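Long-range contact in heme-binding protein A (Haemophilus parasuis 29755, PDB 3TPA), which probably binds glutathione as the extracytoplasmic solute-binding protein of a bacterial peptide-type uptake system, despite its name as a heme-binding protein: residues A[303-308]-A[369-374]. The protein carries 1 engineered substitution. Numbering follows the deposited sequence. Where two conformers were deposited one is given.
Sequences DAVYQG and RRTAEI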
loop_
_atom_site.group_PDB
_atom_site.type_symbol
_atom_site.label_atom_id
_atom_site.label_comp_id
_atom_site.label_asym_id
_atom_site.label_seq_id
_atom_site.Cartn_x
_atom_site.Cartn_y
_atom_site.Cartn_z
ATOM N N ASP A 303 -4.905 -21.941 4.742
ATOM C CA ASP A 303 -4.383 -23.144 4.079
ATOM C C ASP A 303 -5.060 -23.423 2.748
ATOM O O ASP A 303 -4.382 -23.620 1.740
ATOM C CB ASP A 303 -4.490 -24.357 5.001
ATOM C CG ASP A 303 -3.369 -24.403 6.028
ATOM O OD1 ASP A 303 -2.403 -23.625 5.880
ATOM O OD2 ASP A 303 -3.436 -25.217 6.968
ATOM N N ALA A 304 -6.393 -23.444 2.743
ATOM C CA ALA A 304 -7.150 -23.695 1.514
ATOM C C ALA A 304 -7.086 -22.566 0.488
ATOM O O ALA A 304 -6.961 -22.810 -0.712
ATOM C CB ALA A 304 -8.598 -23.987 1.847
ATOM N N VAL A 305 -7.193 -21.330 0.958
ATOM C CA VAL A 305 -7.327 -20.189 0.058
ATOM C C VAL A 305 -6.005 -19.647 -0.512
ATOM O O VAL A 305 -5.918 -19.362 -1.699
ATOM C CB VAL A 305 -8.092 -19.056 0.742
ATOM C CG1 VAL A 305 -8.061 -17.781 -0.110
ATOM C CG2 VAL A 305 -9.519 -19.501 1.033
ATOM N N TYR A 306 -4.984 -19.500 0.331
ATOM C CA TYR A 306 -3.758 -18.811 -0.097
ATOM C C TYR A 306 -2.665 -19.735 -0.621
ATOM O O TYR A 306 -1.627 -19.273 -1.086
ATOM C CB TYR A 306 -3.206 -17.917 1.019
ATOM C CG TYR A 306 -4.139 -16.780 1.392
ATOM C CD1 TYR A 306 -3.917 -15.483 0.946
ATOM C CD2 TYR A 306 -5.237 -17.012 2.208
ATOM C CE1 TYR A 306 -4.789 -14.444 1.300
ATOM C CE2 TYR A 306 -6.099 -16.006 2.556
ATOM C CZ TYR A 306 -5.877 -14.723 2.109
ATOM O OH TYR A 306 -6.764 -13.727 2.483
ATOM N N GLN A 307 -2.905 -21.035 -0.526
ATOM C CA GLN A 307 -1.969 -22.032 -1.033
ATOM C C GLN A 307 -0.521 -21.699 -0.675
ATOM O O GLN A 307 0.381 -21.786 -1.532
ATOM C CB GLN A 307 -2.127 -22.164 -2.545
ATOM C CG GLN A 307 -3.531 -22.568 -2.963
ATOM C CD GLN A 307 -3.658 -22.761 -4.457
ATOM O OE1 GLN A 307 -3.376 -23.838 -4.979
ATOM N NE2 GLN A 307 -4.084 -21.716 -5.155
ATOM N N GLY A 308 -0.311 -21.313 0.581
ATOM C CA GLY A 308 0.999 -20.988 1.114
ATOM C C GLY A 308 1.325 -19.502 1.105
ATOM O O GLY A 308 2.195 -19.044 1.848
ATOM N N ARG A 369 -14.725 -16.784 -2.522
ATOM C CA ARG A 369 -15.771 -17.799 -2.624
ATOM C C ARG A 369 -15.473 -18.981 -1.713
ATOM O O ARG A 369 -16.336 -19.445 -0.975
ATOM C CB ARG A 369 -15.939 -18.260 -4.078
ATOM C CG ARG A 369 -16.916 -19.419 -4.290
ATOM C CD ARG A 369 -18.368 -19.027 -4.062
ATOM N NE ARG A 369 -18.758 -17.839 -4.815
ATOM C CZ ARG A 369 -20.010 -17.396 -4.898
ATOM N NH1 ARG A 369 -20.290 -16.302 -5.585
ATOM N NH2 ARG A 369 -20.984 -18.054 -4.288
ATOM N N ARG A 370 -14.239 -19.467 -1.766
ATOM C CA ARG A 370 -13.860 -20.598 -0.914
ATOM C C ARG A 370 -13.794 -20.207 0.557
ATOM O O ARG A 370 -14.154 -20.993 1.424
ATOM C CB ARG A 370 -12.535 -21.228 -1.351
ATOM C CG ARG A 370 -12.126 -22.411 -0.465
ATOM C CD ARG A 370 -12.988 -23.642 -0.748
ATOM N NE ARG A 370 -12.559 -24.819 0.003
ATOM C CZ ARG A 370 -11.471 -25.536 -0.272
ATOM N NH1 ARG A 370 -10.674 -25.201 -1.280
ATOM N NH2 ARG A 370 -11.174 -26.593 0.468
ATOM N N THR A 371 -13.314 -18.999 0.835
ATOM C CA THR A 371 -13.373 -18.439 2.179
ATOM C C THR A 371 -14.817 -18.537 2.680
ATOM O O THR A 371 -15.093 -19.110 3.727
ATOM C CB THR A 371 -12.946 -16.948 2.183
ATOM O OG1 THR A 371 -11.631 -16.808 1.633
ATOM C CG2 THR A 371 -12.962 -16.380 3.606
ATOM N N ALA A 372 -15.747 -17.996 1.905
ATOM C CA ALA A 372 -17.150 -18.000 2.313
ATOM C C ALA A 372 -17.689 -19.417 2.570
ATOM O O ALA A 372 -18.459 -19.640 3.505
ATOM C CB ALA A 372 -18.010 -17.275 1.270
ATOM N N GLU A 373 -17.302 -20.367 1.722
ATOM C CA GLU A 373 -17.819 -21.735 1.831
ATOM C C GLU A 373 -17.360 -22.412 3.115
ATOM O O GLU A 373 -18.132 -23.104 3.781
ATOM C CB GLU A 373 -17.387 -22.575 0.616
ATOM C CG GLU A 373 -18.183 -22.288 -0.631
ATOM C CD GLU A 373 -17.584 -22.919 -1.873
ATOM O OE1 GLU A 373 -16.510 -23.552 -1.770
ATOM O OE2 GLU A 373 -18.184 -22.767 -2.959
ATOM N N ILE A 374 -16.092 -22.221 3.457
ATOM C CA ILE A 374 -15.527 -22.841 4.659
ATOM C C ILE A 374 -16.244 -22.314 5.890
ATOM O O ILE A 374 -16.668 -23.065 6.782
ATOM C CB ILE A 374 -14.016 -22.543 4.777
ATOM C CG1 ILE A 374 -13.241 -23.342 3.728
ATOM C CG2 ILE A 374 -13.492 -22.863 6.186
ATOM C CD1 ILE A 374 -11.856 -22.843 3.514
HETATM O O HOH W 1 -7.767 -25.252 -1.815
#
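Ala304 sets its methyl group between two side chains of the facing helix, under the guanidinium of Arg370 and against the end of Ile374. Ala304 CB lies 3.7 Å from the Arg370 guanidinium plane, displaced toward the rim of the group, and 3.8 Å from Ile374 CD1. Alanine suits this place because its short methyl lets the guanidinium come down over it, while isoleucine is long enough for its CD1 to reach that methyl. The Arg370 chain leaves with CG anti to the backbone N (chi1 180°) and then bends at chi2 (74°), which carries the guanidinium over the methyl. There Arg370 NH1 donates to a water at 3.0 Å, and the same water donates to Ala304 O at 2.8 Å, so one solvent molecule joins the arginine to a backbone carbonyl near the end of helix 298-306.

Deeper in the interface, Val305 and Thr371 meet with their side chains at about a right angle. With Val305 CG1 anti to the backbone N (chi1 172°), CG2 is left beside that N and faces Thr371, 3.5 Å from Thr371 OG1. Branched valine can also touch Arg370 CG and the loop residues Asn365 and Asn367. The touch on OG1 is a van der Waals one: the hydroxyl is engaged by Asn367 O and Asn365 ND2 of the loop leading into helix 368-381. Threonine thus ties its buried hydroxyl to that loop while also packing on Ile301 and Phe481.

A valine methyl against a threonine hydroxyl inside, with the Ala304-Ile374 pair and the water-bridged arginine toward the outside, make this a helix-helix packing without direct hydrogen bonds. It joins helices 298-306 and 368-381 beside the mixed sheet containing strands 478-491 and 384-389, an alpha/beta arrangement characteristic of a periplasmic binding protein lobe.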